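Local coordinates for protein 4-hydroxybutyrate CoA-transferase (Porphyromonas gingivalis, PDB 3D3U) that probably transfers coenzyme A between acyl-CoA thioesters and free carboxylates such as acetate, at residues A43-R48 / P70-H75; L109-F114 / A145-P150; V121-T126 / V153-K158; P263-T268 / V286-P291. One frame throughout, in Å; residues are numbered along the deposited sequence.

Contact 1: residues A43-R48 / P70-H75; sequences AMYRQR and PEMRSH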
loop_
_atom_site.group_PDB
_atom_site.type_symbol
_atom_site.label_atom_id
_atom_site.label_comp_id
_atom_site.label_asym_id
_atom_site.label_seq_id
_atom_site.Cartn_x
_atom_site.Cartn_y
_atom_site.Cartn_z
ATOM N N ALA A 43 21.260 -14.045 4.174
ATOM C CA ALA A 43 22.370 -14.200 5.168
ATOM C C ALA A 43 21.973 -14.707 6.548
ATOM O O ALA A 43 22.754 -15.322 7.206
ATOM C CB ALA A 43 23.302 -12.939 5.275
ATOM N N MET A 44 20.754 -14.423 6.971
ATOM C CA MET A 44 20.280 -14.965 8.239
ATOM C C MET A 44 20.092 -16.467 8.126
ATOM O O MET A 44 20.363 -17.193 9.059
ATOM C CB MET A 44 18.945 -14.287 8.645
ATOM C CG MET A 44 19.081 -12.818 9.197
ATOM S SD MET A 44 17.438 -12.148 9.471
ATOM C CE MET A 44 17.012 -12.657 11.084
ATOM N N TYR A 45 19.603 -16.931 6.984
ATOM C CA TYR A 45 19.623 -18.370 6.721
ATOM C C TYR A 45 21.025 -19.020 6.882
ATOM O O TYR A 45 21.239 -19.890 7.748
ATOM C CB TYR A 45 19.136 -18.709 5.328
ATOM C CG TYR A 45 18.912 -20.157 5.182
ATOM C CD1 TYR A 45 17.699 -20.729 5.589
ATOM C CD2 TYR A 45 19.900 -20.997 4.692
ATOM C CE1 TYR A 45 17.438 -22.090 5.467
ATOM C CE2 TYR A 45 19.672 -22.369 4.601
ATOM C CZ TYR A 45 18.423 -22.927 4.997
ATOM O OH TYR A 45 18.149 -24.308 4.911
ATOM N N ARG A 46 21.973 -18.625 6.042
ATOM C CA ARG A 46 23.309 -19.170 6.205
ATOM C C ARG A 46 23.851 -19.080 7.624
ATOM O O ARG A 46 24.506 -20.000 8.044
ATOM C CB ARG A 46 24.271 -18.449 5.312
ATOM C CG ARG A 46 23.915 -18.498 3.891
ATOM C CD ARG A 46 25.058 -18.081 3.054
ATOM N NE ARG A 46 25.162 -16.681 3.226
ATOM C CZ ARG A 46 24.503 -15.823 2.481
ATOM N NH1 ARG A 46 23.697 -16.271 1.466
ATOM N NH2 ARG A 46 24.651 -14.497 2.786
ATOM N N GLN A 47 23.626 -17.978 8.348
ATOM C CA GLN A 47 24.213 -17.780 9.653
ATOM C C GLN A 47 23.330 -18.295 10.749
ATOM O O GLN A 47 23.589 -17.947 11.886
ATOM C CB GLN A 47 24.572 -16.311 9.930
ATOM C CG GLN A 47 25.606 -15.716 8.927
ATOM C CD GLN A 47 26.960 -16.438 8.908
ATOM O OE1 GLN A 47 27.570 -16.609 9.983
ATOM N NE2 GLN A 47 27.426 -16.910 7.702
ATOM N N ARG A 48 22.304 -19.118 10.453
ATOM C CA ARG A 48 21.308 -19.536 11.502
ATOM C C ARG A 48 21.818 -20.142 12.812
ATOM O O ARG A 48 21.229 -19.989 13.899
ATOM C CB ARG A 48 20.291 -20.467 10.951
ATOM C CG ARG A 48 20.798 -21.733 10.529
ATOM C CD ARG A 48 19.789 -22.339 9.542
ATOM N NE ARG A 48 19.947 -23.770 9.213
ATOM C CZ ARG A 48 20.370 -24.233 8.053
ATOM N NH1 ARG A 48 20.421 -25.533 7.815
ATOM N NH2 ARG A 48 20.699 -23.391 7.111
ATOM N N PRO A 70 11.284 -23.637 8.296
ATOM C CA PRO A 70 11.200 -24.339 9.568
ATOM C C PRO A 70 12.498 -24.401 10.359
ATOM O O PRO A 70 12.443 -24.375 11.594
ATOM C CB PRO A 70 10.751 -25.764 9.175
ATOM C CG PRO A 70 10.151 -25.685 7.897
ATOM C CD PRO A 70 10.555 -24.353 7.242
ATOM N N GLU A 71 13.657 -24.475 9.691
ATOM C CA GLU A 71 14.977 -24.609 10.392
ATOM C C GLU A 71 15.386 -23.331 11.106
ATOM O O GLU A 71 16.251 -23.320 11.978
ATOM C CB GLU A 71 16.043 -25.215 9.495
ATOM C CG GLU A 71 16.084 -24.754 8.065
ATOM C CD GLU A 71 15.042 -25.334 7.081
ATOM O OE1 GLU A 71 15.372 -26.209 6.342
ATOM O OE2 GLU A 71 13.907 -24.888 6.897
ATOM N N MET A 72 14.714 -22.230 10.782
ATOM C CA MET A 72 14.819 -21.008 11.583
ATOM C C MET A 72 14.265 -21.148 12.979
ATOM O O MET A 72 14.564 -20.310 13.833
ATOM C CB MET A 72 14.079 -19.898 10.930
ATOM C CG MET A 72 14.623 -19.630 9.553
ATOM S SD MET A 72 16.393 -19.711 9.527
ATOM C CE MET A 72 17.054 -18.157 10.137
ATOM N N ARG A 73 13.453 -22.188 13.201
ATOM C CA ARG A 73 12.884 -22.440 14.528
ATOM C C ARG A 73 13.949 -22.376 15.620
ATOM O O ARG A 73 14.929 -23.104 15.603
ATOM C CB ARG A 73 12.073 -23.749 14.611
ATOM C CG ARG A 73 11.704 -24.111 16.020
ATOM C CD ARG A 73 10.742 -25.254 16.112
ATOM N NE ARG A 73 9.366 -24.789 16.308
ATOM C CZ ARG A 73 8.495 -24.663 15.330
ATOM N NH1 ARG A 73 8.886 -24.947 14.092
ATOM N NH2 ARG A 73 7.253 -24.234 15.564
ATOM N N SER A 74 13.692 -21.492 16.575
ATOM C CA SER A 74 14.556 -21.160 17.696
ATOM C C SER A 74 15.622 -20.217 17.256
ATOM O O SER A 74 16.358 -19.739 18.112
ATOM C CB SER A 74 15.231 -22.328 18.329
ATOM O OG SER A 74 16.517 -22.440 17.864
ATOM N N HIS A 75 15.745 -19.913 15.959
ATOM C CA HIS A 75 16.688 -18.843 15.603
ATOM C C HIS A 75 16.055 -17.535 15.363
ATOM O O HIS A 75 16.460 -16.567 15.929
ATOM C CB HIS A 75 17.620 -19.271 14.469
ATOM C CG HIS A 75 18.286 -20.596 14.730
ATOM N ND1 HIS A 75 19.334 -20.732 15.613
ATOM C CD2 HIS A 75 18.024 -21.833 14.240
ATOM C CE1 HIS A 75 19.697 -22.000 15.634
ATOM N NE2 HIS A 75 18.932 -22.681 14.797
#
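Y45 and M72 meet because of how their side chains turn. In Y45 the CG lies anti to the backbone N (chi1 -169°), and the ring swings from the end of helix 38-46 toward the loop that leads into strand 76-79, an outermost strand of the parallel sheet. M72 is bent at chi2 and chi3, which carries its sulfur and methyl group to the helix. M72 SD lies 5.3 Å from the centroid of the Y45 ring, oblique to it, a Met-aromatic contact. The methyl group goes further in: M72 CE sits 3.6 Å from the carbonyl M44 O and 4.1 Å from R48 CB. E71 flanks the other end of the ring. E71 CG is 4.0 Å from Y45 CE1, and it also approaches the R48 guanidinium, whose modelled position is doubtful. R48 O lies over one face of the H75 ring, 2.7 Å from H75 ND1, but the angle there is poor; H75 ND1 is hydrogen-bonded to L51 O instead. The contact thus closes the helix end onto the loop mainly through sulfur, methyl and methylene groups. Any attraction between the opposite charges of R48 and E71 is probably diffuse and remains uncertain.

Contact 2: residues L109-F114 / A145-P150; sequences LFRQGF and AAECAP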
loop_
_atom_site.group_PDB
_atom_site.type_symbol
_atom_site.label_atom_id
_atom_site.label_comp_id
_atom_site.label_asym_id
_atom_site.label_seq_id
_atom_site.Cartn_x
_atom_site.Cartn_y
_atom_site.Cartn_z
ATOM N N LEU A 109 3.797 2.035 16.285
ATOM C CA LEU A 109 4.300 0.923 17.049
ATOM C C LEU A 109 5.773 1.119 17.421
ATOM O O LEU A 109 6.209 0.842 18.548
ATOM C CB LEU A 109 4.136 -0.373 16.227
ATOM C CG LEU A 109 3.001 -1.394 16.550
ATOM C CD1 LEU A 109 1.690 -0.817 17.224
ATOM C CD2 LEU A 109 2.777 -1.942 15.236
ATOM N N PHE A 110 6.553 1.593 16.469
ATOM C CA PHE A 110 7.907 2.046 16.757
ATOM C C PHE A 110 7.998 3.380 17.569
ATOM O O PHE A 110 8.702 3.455 18.549
ATOM C CB PHE A 110 8.671 2.105 15.463
ATOM C CG PHE A 110 8.267 1.022 14.473
ATOM C CD1 PHE A 110 8.179 -0.347 14.876
ATOM C CD2 PHE A 110 8.003 1.331 13.152
ATOM C CE1 PHE A 110 7.808 -1.342 13.936
ATOM C CE2 PHE A 110 7.641 0.287 12.178
ATOM C CZ PHE A 110 7.531 -1.007 12.591
ATOM N N ARG A 111 7.268 4.409 17.172
ATOM C CA ARG A 111 7.497 5.713 17.632
ATOM C C ARG A 111 6.918 5.746 18.979
ATOM O O ARG A 111 6.531 6.765 19.425
ATOM C CB ARG A 111 6.726 6.670 16.776
ATOM C CG ARG A 111 7.587 7.282 15.806
ATOM C CD ARG A 111 7.055 8.541 14.995
ATOM N NE ARG A 111 7.527 8.342 13.598
ATOM C CZ ARG A 111 7.250 9.072 12.468
ATOM N NH1 ARG A 111 6.554 10.223 12.572
ATOM N NH2 ARG A 111 7.694 8.645 11.236
ATOM N N GLN A 112 6.762 4.632 19.648
ATOM C CA GLN A 112 5.976 4.610 20.928
ATOM C C GLN A 112 6.417 3.339 21.695
ATOM O O GLN A 112 6.042 3.094 22.818
ATOM C CB GLN A 112 4.518 4.547 20.524
ATOM C CG GLN A 112 3.519 4.794 21.506
ATOM C CD GLN A 112 2.618 5.962 21.062
ATOM O OE1 GLN A 112 1.437 5.793 20.655
ATOM N NE2 GLN A 112 3.195 7.161 21.100
ATOM N N GLY A 113 7.242 2.529 21.030
ATOM C CA GLY A 113 7.759 1.437 21.685
ATOM C C GLY A 113 6.815 0.245 21.868
ATOM O O GLY A 113 7.220 -0.756 22.466
ATOM N N PHE A 114 5.584 0.283 21.356
ATOM C CA PHE A 114 4.839 -1.003 21.209
ATOM C C PHE A 114 5.677 -2.158 20.649
ATOM O O PHE A 114 5.598 -3.266 21.191
ATOM C CB PHE A 114 3.584 -0.844 20.427
ATOM C CG PHE A 114 2.616 0.100 21.063
ATOM C CD1 PHE A 114 2.258 1.285 20.436
ATOM C CD2 PHE A 114 2.047 -0.186 22.276
ATOM C CE1 PHE A 114 1.327 2.151 21.015
ATOM C CE2 PHE A 114 1.138 0.709 22.861
ATOM C CZ PHE A 114 0.766 1.858 22.227
ATOM N N ALA A 145 10.697 3.252 10.900
ATOM C CA ALA A 145 11.481 2.216 11.577
ATOM C C ALA A 145 12.940 2.639 11.567
ATOM O O ALA A 145 13.547 2.697 12.661
ATOM C CB ALA A 145 11.300 0.872 10.857
ATOM N N ALA A 146 13.481 2.956 10.359
ATOM C CA ALA A 146 14.899 3.418 10.245
ATOM C C ALA A 146 15.164 4.538 11.244
ATOM O O ALA A 146 16.164 4.493 11.997
ATOM C CB ALA A 146 15.309 3.801 8.893
ATOM N N GLU A 147 14.232 5.468 11.347
ATOM C CA GLU A 147 14.376 6.525 12.367
ATOM C C GLU A 147 14.351 6.107 13.835
ATOM O O GLU A 147 14.747 6.876 14.632
ATOM C CB GLU A 147 13.304 7.613 12.212
ATOM C CG GLU A 147 13.614 8.744 11.297
ATOM C CD GLU A 147 12.340 9.265 10.685
ATOM O OE1 GLU A 147 12.446 9.544 9.474
ATOM O OE2 GLU A 147 11.251 9.399 11.359
ATOM N N CYS A 148 13.820 4.951 14.179
ATOM C CA CYS A 148 13.607 4.587 15.600
ATOM C C CYS A 148 14.543 3.449 16.090
ATOM O O CYS A 148 14.453 3.010 17.230
ATOM C CB CYS A 148 12.119 4.229 15.828
ATOM S SG CYS A 148 11.048 5.689 16.058
ATOM N N ALA A 149 15.378 2.942 15.185
ATOM C CA ALA A 149 16.289 1.883 15.428
ATOM C C ALA A 149 17.649 2.550 15.675
ATOM O O ALA A 149 18.091 3.334 14.835
ATOM C CB ALA A 149 16.360 1.035 14.224
ATOM N N PRO A 150 18.321 2.243 16.818
ATOM C CA PRO A 150 19.768 2.563 16.999
ATOM C C PRO A 150 20.741 1.854 16.058
ATOM O O PRO A 150 21.904 2.216 16.074
ATOM C CB PRO A 150 20.078 2.132 18.451
ATOM C CG PRO A 150 18.978 1.231 18.898
ATOM C CD PRO A 150 17.784 1.569 18.043
#
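Apolar contacts centre on F110, at the end of helix 106-110, which faces the last turn of helix 142-148. The ring meets A145 obliquely: F110 CE2 is 3.9 Å from A145 CB, and F110 CD2 is equally near A145 CA. One turn further on, F110 CB touches C148 CB at 4.1 Å. The aromatic residue therefore spans two positions on the second helix. V29 of strand 27-30 touches both F110 and A145, so this part of the contact rests on the sheet. C148 SG lies anti to the carbonyl carbon (chi1 -82°) and comes 3.8 Å from R111 CG, alongside the aliphatic base of the arginine. The charged contact is further out. R111 NH2 and E147 OE2 form a long salt bridge of 3.6 Å. E147 OE2 sits off the plane of the guanidinium, so the link is one of charge and not of a directed N-H. R111 also pairs with D293, and E147 with K143. The four charges line up as a loose chain at an exposed edge, with a long middle link. The R111-E147 attraction is probably weak, and close apolar packing carries the buried side.

Contact 3: residues V121-T126 / V153-K158; sequences VVQVST and VAEVNK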
loop_
_atom_site.group_PDB
_atom_site.type_symbol
_atom_site.label_atom_id
_atom_site.label_comp_id
_atom_site.label_asym_id
_atom_site.label_seq_id
_atom_site.Cartn_x
_atom_site.Cartn_y
_atom_site.Cartn_z
ATOM N N VAL A 121 16.227 -3.222 9.200
ATOM C CA VAL A 121 16.928 -3.665 7.997
ATOM C C VAL A 121 16.183 -3.239 6.747
ATOM O O VAL A 121 15.149 -3.779 6.514
ATOM C CB VAL A 121 17.114 -5.168 7.947
ATOM C CG1 VAL A 121 17.709 -5.626 6.605
ATOM C CG2 VAL A 121 18.043 -5.489 8.973
ATOM N N VAL A 122 16.708 -2.299 5.953
ATOM C CA VAL A 122 16.040 -1.719 4.822
ATOM C C VAL A 122 16.839 -1.846 3.555
ATOM O O VAL A 122 18.065 -2.059 3.547
ATOM C CB VAL A 122 15.796 -0.197 4.999
ATOM C CG1 VAL A 122 15.032 0.113 6.268
ATOM C CG2 VAL A 122 17.086 0.575 4.977
ATOM N N GLN A 123 16.157 -1.632 2.438
ATOM C CA GLN A 123 16.884 -1.700 1.178
ATOM C C GLN A 123 16.918 -0.334 0.508
ATOM O O GLN A 123 16.012 -0.063 -0.143
ATOM C CB GLN A 123 16.202 -2.744 0.267
ATOM C CG GLN A 123 16.779 -2.810 -1.095
ATOM C CD GLN A 123 16.265 -3.998 -1.884
ATOM O OE1 GLN A 123 15.133 -4.437 -1.720
ATOM N NE2 GLN A 123 17.084 -4.492 -2.776
ATOM N N VAL A 124 17.908 0.522 0.611
ATOM C CA VAL A 124 17.823 1.780 -0.176
ATOM C C VAL A 124 18.555 1.760 -1.469
ATOM O O VAL A 124 19.132 0.724 -1.853
ATOM C CB VAL A 124 18.448 2.887 0.578
ATOM C CG1 VAL A 124 17.610 3.108 1.828
ATOM C CG2 VAL A 124 19.915 2.463 0.996
ATOM N N SER A 125 18.619 2.947 -2.077
ATOM C CA SER A 125 19.266 3.175 -3.376
ATOM C C SER A 125 20.668 3.807 -3.244
ATOM O O SER A 125 21.100 4.238 -2.145
ATOM C CB SER A 125 18.485 4.214 -4.099
ATOM O OG SER A 125 19.112 5.482 -3.845
ATOM N N THR A 126 21.381 3.936 -4.378
ATOM C CA THR A 126 22.686 4.596 -4.300
ATOM C C THR A 126 22.527 6.079 -3.926
ATOM O O THR A 126 21.683 6.772 -4.506
ATOM C CB THR A 126 23.466 4.451 -5.577
ATOM O OG1 THR A 126 22.599 4.529 -6.715
ATOM C CG2 THR A 126 24.031 3.050 -5.667
ATOM N N VAL A 153 20.557 -1.417 9.173
ATOM C CA VAL A 153 21.333 -2.138 8.181
ATOM C C VAL A 153 20.765 -1.868 6.773
ATOM O O VAL A 153 19.675 -2.297 6.481
ATOM C CB VAL A 153 21.264 -3.590 8.497
ATOM C CG1 VAL A 153 22.110 -4.369 7.520
ATOM C CG2 VAL A 153 21.724 -3.847 9.942
ATOM N N ALA A 154 21.464 -1.175 5.891
ATOM C CA ALA A 154 20.829 -0.842 4.645
ATOM C C ALA A 154 21.505 -1.603 3.503
ATOM O O ALA A 154 22.733 -1.525 3.404
ATOM C CB ALA A 154 20.974 0.566 4.398
ATOM N N GLU A 155 20.755 -2.290 2.634
ATOM C CA GLU A 155 21.378 -2.908 1.525
ATOM C C GLU A 155 21.374 -1.828 0.537
ATOM O O GLU A 155 20.358 -1.311 0.167
ATOM C CB GLU A 155 20.521 -4.039 0.971
ATOM C CG GLU A 155 20.369 -5.298 1.820
ATOM C CD GLU A 155 19.371 -6.377 1.224
ATOM O OE1 GLU A 155 19.025 -7.361 1.998
ATOM O OE2 GLU A 155 18.930 -6.334 0.003
ATOM N N VAL A 156 22.531 -1.451 0.070
ATOM C CA VAL A 156 22.612 -0.392 -0.961
ATOM C C VAL A 156 22.454 -0.910 -2.420
ATOM O O VAL A 156 23.316 -1.593 -2.970
ATOM C CB VAL A 156 23.844 0.480 -0.755
ATOM C CG1 VAL A 156 23.996 1.470 -1.942
ATOM C CG2 VAL A 156 23.706 1.177 0.598
ATOM N N ASN A 157 21.320 -0.610 -3.023
ATOM C CA ASN A 157 21.069 -1.273 -4.224
ATOM C C ASN A 157 21.221 -0.349 -5.429
ATOM O O ASN A 157 20.553 0.732 -5.565
ATOM C CB ASN A 157 19.755 -1.975 -4.161
ATOM C CG ASN A 157 19.617 -3.010 -5.238
ATOM O OD1 ASN A 157 20.386 -3.003 -6.236
ATOM N ND2 ASN A 157 18.610 -3.881 -5.102
ATOM N N LYS A 158 22.186 -0.762 -6.270
ATOM C CA LYS A 158 22.484 -0.074 -7.543
ATOM C C LYS A 158 21.265 -0.091 -8.475
ATOM O O LYS A 158 21.123 0.796 -9.288
ATOM C CB LYS A 158 23.806 -0.547 -8.210
ATOM C CG LYS A 158 24.998 0.213 -7.553
ATOM C CD LYS A 158 26.403 0.204 -8.254
ATOM C CE LYS A 158 27.543 0.804 -7.316
ATOM N NZ LYS A 158 27.246 0.546 -5.821
#
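V121 and V153 lie side by side and point the same way. V121 CG2 is 3.8 Å from V153 CB. Both valines place CG1 anti to the backbone N, and this matched pose brings their CG2 branches together. Q123, E155, S125 and N157 share their face of the sheet. The Q123 side chain is extended and crosses those of E155 and N157 obliquely. Its amide plane is 66° from the E155 carboxylate and 19° from the N157 amide. N157 OD1 accepts Q159 N, and N157 ND2 bonds to E182 O. On the other face, V122 CG2 reaches A154 CB at 3.9 Å. V124 crosses V156 obliquely, and its CG2 also touches A154 CB. At the far end T126 CG2 meets K158 CG at 3.5 Å, the two side chains crossing at about a right angle. The backbones run parallel in one register, V121 beside V153. V122 N bonds to V153 O at 3.0 Å, and V122 O accepts E155 N at 2.9 Å. N157 N bonds to V124 O at 2.8 Å. The E155 carboxylate is held by R39 NE and F40 N at the start of helix 38-46. F40 also covers V121 and V153. The two strands are inner neighbours in the six-stranded parallel sheet of the N-terminal domain, with strand 27-30 beside 119-125 and strand 176-180 beside 151-157.

Contact 4: residues P263-T268 / V286-P291; sequences PEKVVT and VIECYP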
loop_
_atom_site.group_PDB
_atom_site.type_symbol
_atom_site.label_atom_id
_atom_site.label_comp_id
_atom_site.label_asym_id
_atom_site.label_seq_id
_atom_site.Cartn_x
_atom_site.Cartn_y
_atom_site.Cartn_z
ATOM N N PRO A 263 0.567 19.788 -5.423
ATOM C CA PRO A 263 0.048 20.022 -6.776
ATOM C C PRO A 263 1.077 19.593 -7.793
ATOM O O PRO A 263 2.274 19.768 -7.585
ATOM C CB PRO A 263 -0.158 21.510 -6.808
ATOM C CG PRO A 263 0.736 22.005 -5.798
ATOM C CD PRO A 263 0.688 21.034 -4.657
ATOM N N GLU A 264 0.604 18.968 -8.843
ATOM C CA GLU A 264 1.432 18.460 -9.932
ATOM C C GLU A 264 2.286 17.257 -9.613
ATOM O O GLU A 264 3.256 17.040 -10.262
ATOM C CB GLU A 264 2.237 19.563 -10.591
ATOM C CG GLU A 264 1.340 20.630 -11.158
ATOM C CD GLU A 264 2.047 21.561 -12.152
ATOM O OE1 GLU A 264 3.286 21.399 -12.300
ATOM O OE2 GLU A 264 1.360 22.456 -12.796
ATOM N N LYS A 265 1.952 16.454 -8.612
ATOM C CA LYS A 265 2.773 15.241 -8.387
ATOM C C LYS A 265 1.937 14.130 -7.843
ATOM O O LYS A 265 0.837 14.409 -7.366
ATOM C CB LYS A 265 4.023 15.500 -7.522
ATOM C CG LYS A 265 3.886 16.542 -6.467
ATOM C CD LYS A 265 5.276 17.159 -6.131
ATOM C CE LYS A 265 5.951 18.051 -7.190
ATOM N NZ LYS A 265 6.525 17.190 -8.186
ATOM N N VAL A 266 2.426 12.895 -7.992
ATOM C CA VAL A 266 1.628 11.754 -7.605
ATOM C C VAL A 266 2.253 11.356 -6.335
ATOM O O VAL A 266 3.454 11.020 -6.312
ATOM C CB VAL A 266 1.739 10.513 -8.517
ATOM C CG1 VAL A 266 0.901 10.612 -9.748
ATOM C CG2 VAL A 266 3.056 10.422 -9.019
ATOM N N VAL A 267 1.464 11.362 -5.267
ATOM C CA VAL A 267 2.015 10.929 -4.033
ATOM C C VAL A 267 1.523 9.562 -3.626
ATOM O O VAL A 267 0.351 9.314 -3.751
ATOM C CB VAL A 267 1.986 12.047 -2.983
ATOM C CG1 VAL A 267 2.449 13.293 -3.678
ATOM C CG2 VAL A 267 0.626 12.319 -2.337
ATOM N N THR A 268 2.441 8.645 -3.289
ATOM C CA THR A 268 2.202 7.520 -2.357
ATOM C C THR A 268 3.244 7.226 -1.194
ATOM O O THR A 268 4.183 8.004 -0.774
ATOM C CB THR A 268 1.973 6.160 -3.132
ATOM O OG1 THR A 268 2.992 5.925 -4.115
ATOM C CG2 THR A 268 0.800 6.232 -3.997
ATOM N N VAL A 286 8.225 14.055 -10.760
ATOM C CA VAL A 286 6.819 14.261 -10.520
ATOM C C VAL A 286 6.200 13.174 -9.579
ATOM O O VAL A 286 4.951 13.154 -9.279
ATOM C CB VAL A 286 6.080 14.368 -11.811
ATOM C CG1 VAL A 286 5.773 12.968 -12.369
ATOM C CG2 VAL A 286 4.853 14.987 -11.469
ATOM N N ILE A 287 7.096 12.287 -9.135
ATOM C CA ILE A 287 6.753 11.218 -8.230
ATOM C C ILE A 287 7.469 11.418 -6.935
ATOM O O ILE A 287 8.663 11.768 -6.948
ATOM C CB ILE A 287 7.104 9.906 -8.843
ATOM C CG1 ILE A 287 5.856 9.363 -9.558
ATOM C CG2 ILE A 287 7.529 8.891 -7.802
ATOM C CD1 ILE A 287 6.052 9.033 -11.050
ATOM N N GLU A 288 6.716 11.221 -5.834
ATOM C CA GLU A 288 7.225 11.416 -4.497
ATOM C C GLU A 288 6.696 10.478 -3.397
ATOM O O GLU A 288 5.446 10.195 -3.321
ATOM C CB GLU A 288 6.982 12.842 -4.109
ATOM C CG GLU A 288 7.879 13.753 -4.922
ATOM C CD GLU A 288 7.572 15.209 -4.638
ATOM O OE1 GLU A 288 6.487 15.457 -4.087
ATOM O OE2 GLU A 288 8.409 16.103 -4.939
ATOM N N CYS A 289 7.591 10.011 -2.507
ATOM C CA CYS A 289 7.098 9.135 -1.471
ATOM C C CYS A 289 6.984 9.791 -0.163
ATOM O O CYS A 289 7.696 10.730 0.119
ATOM C CB CYS A 289 7.962 7.911 -1.403
ATOM S SG CYS A 289 7.591 6.844 -2.838
ATOM N N TYR A 290 6.036 9.325 0.616
ATOM C CA TYR A 290 5.983 9.692 1.998
ATOM C C TYR A 290 5.525 8.523 2.815
ATOM O O TYR A 290 4.851 7.595 2.350
ATOM C CB TYR A 290 4.939 10.727 2.209
ATOM C CG TYR A 290 5.208 11.977 1.478
ATOM C CD1 TYR A 290 5.876 13.087 2.077
ATOM C CD2 TYR A 290 4.796 12.084 0.156
ATOM C CE1 TYR A 290 6.128 14.253 1.341
ATOM C CE2 TYR A 290 5.034 13.217 -0.574
ATOM C CZ TYR A 290 5.681 14.269 0.007
ATOM O OH TYR A 290 5.830 15.279 -0.869
ATOM N N PRO A 291 5.827 8.580 4.079
ATOM C CA PRO A 291 5.466 7.490 4.946
ATOM C C PRO A 291 3.952 7.438 5.149
ATOM O O PRO A 291 3.215 8.408 4.856
ATOM C CB PRO A 291 6.168 7.857 6.265
ATOM C CG PRO A 291 6.719 9.293 6.146
ATOM C CD PRO A 291 6.475 9.725 4.769
#
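K265 reaches across to V286 and E288 from just before strand 266-268. K265 CB lies against V286 O. K265 CG passes 3.7 Å from E288 OE1, and K265 CD approaches the same oxygen. The spacing at CB and at CD is too tight to be trusted in the model. K265 CE is 3.9 Å from E288 OE2. The chain bends at chi3 (70°) and chi4 (-78°), which folds the tip back over V286. K265 NZ lies 3.8 Å from V286 CA, and it makes a long salt bridge of 3.9 Å to E288 OE2. It also has a weak hydrogen bond to P285 O. E288 meets the lysine with an extended chain, the two side chains crossing at a slant. The strands behind them belong to a beta-alpha-beta unit: strand 266-268 leads through helix 275-281 to strand 287-289, which lies parallel to it. The ladder is firm at its ends. V266 N bonds to V286 O at 2.8 Å, and Y290 N to T268 O at 2.7 Å. The two bonds between them, from E288 N to V266 O and from T268 N to E288 O, are weak. V267 shares the face of E288, and V267 CG1 approaches the edge of the Y290 ring, 4.0 Å from Y290 CE2. The Y290 ring also meets those of H262 and Y294. V266 and I287 share the reverse face, but their exact spacing is doubtful.

Overall arrangement
Contacts 1, 2 and 3 all belong to the N-terminal acetyl-CoA hydrolase/transferase domain, and contact 4 lies in the second beta sheet of the chain. Contact 3 is within the first beta sheet. Helix 106-110 leads to strand 119-125 and helix 142-148 to strand 151-157, so contact 2 pairs the helices that precede the strands of contact 3. Their centres are 19 Å apart. Helix 38-46 ends in contact 1, while R39 and F40 near its start meet contact 3; the nearest atoms of these two contacts are about 7 Å apart. Contacts 2 and 4 approach to about 5 Å between nearest atoms without touching. Contacts 1 and 4 are farthest apart, with centres 38 Å apart.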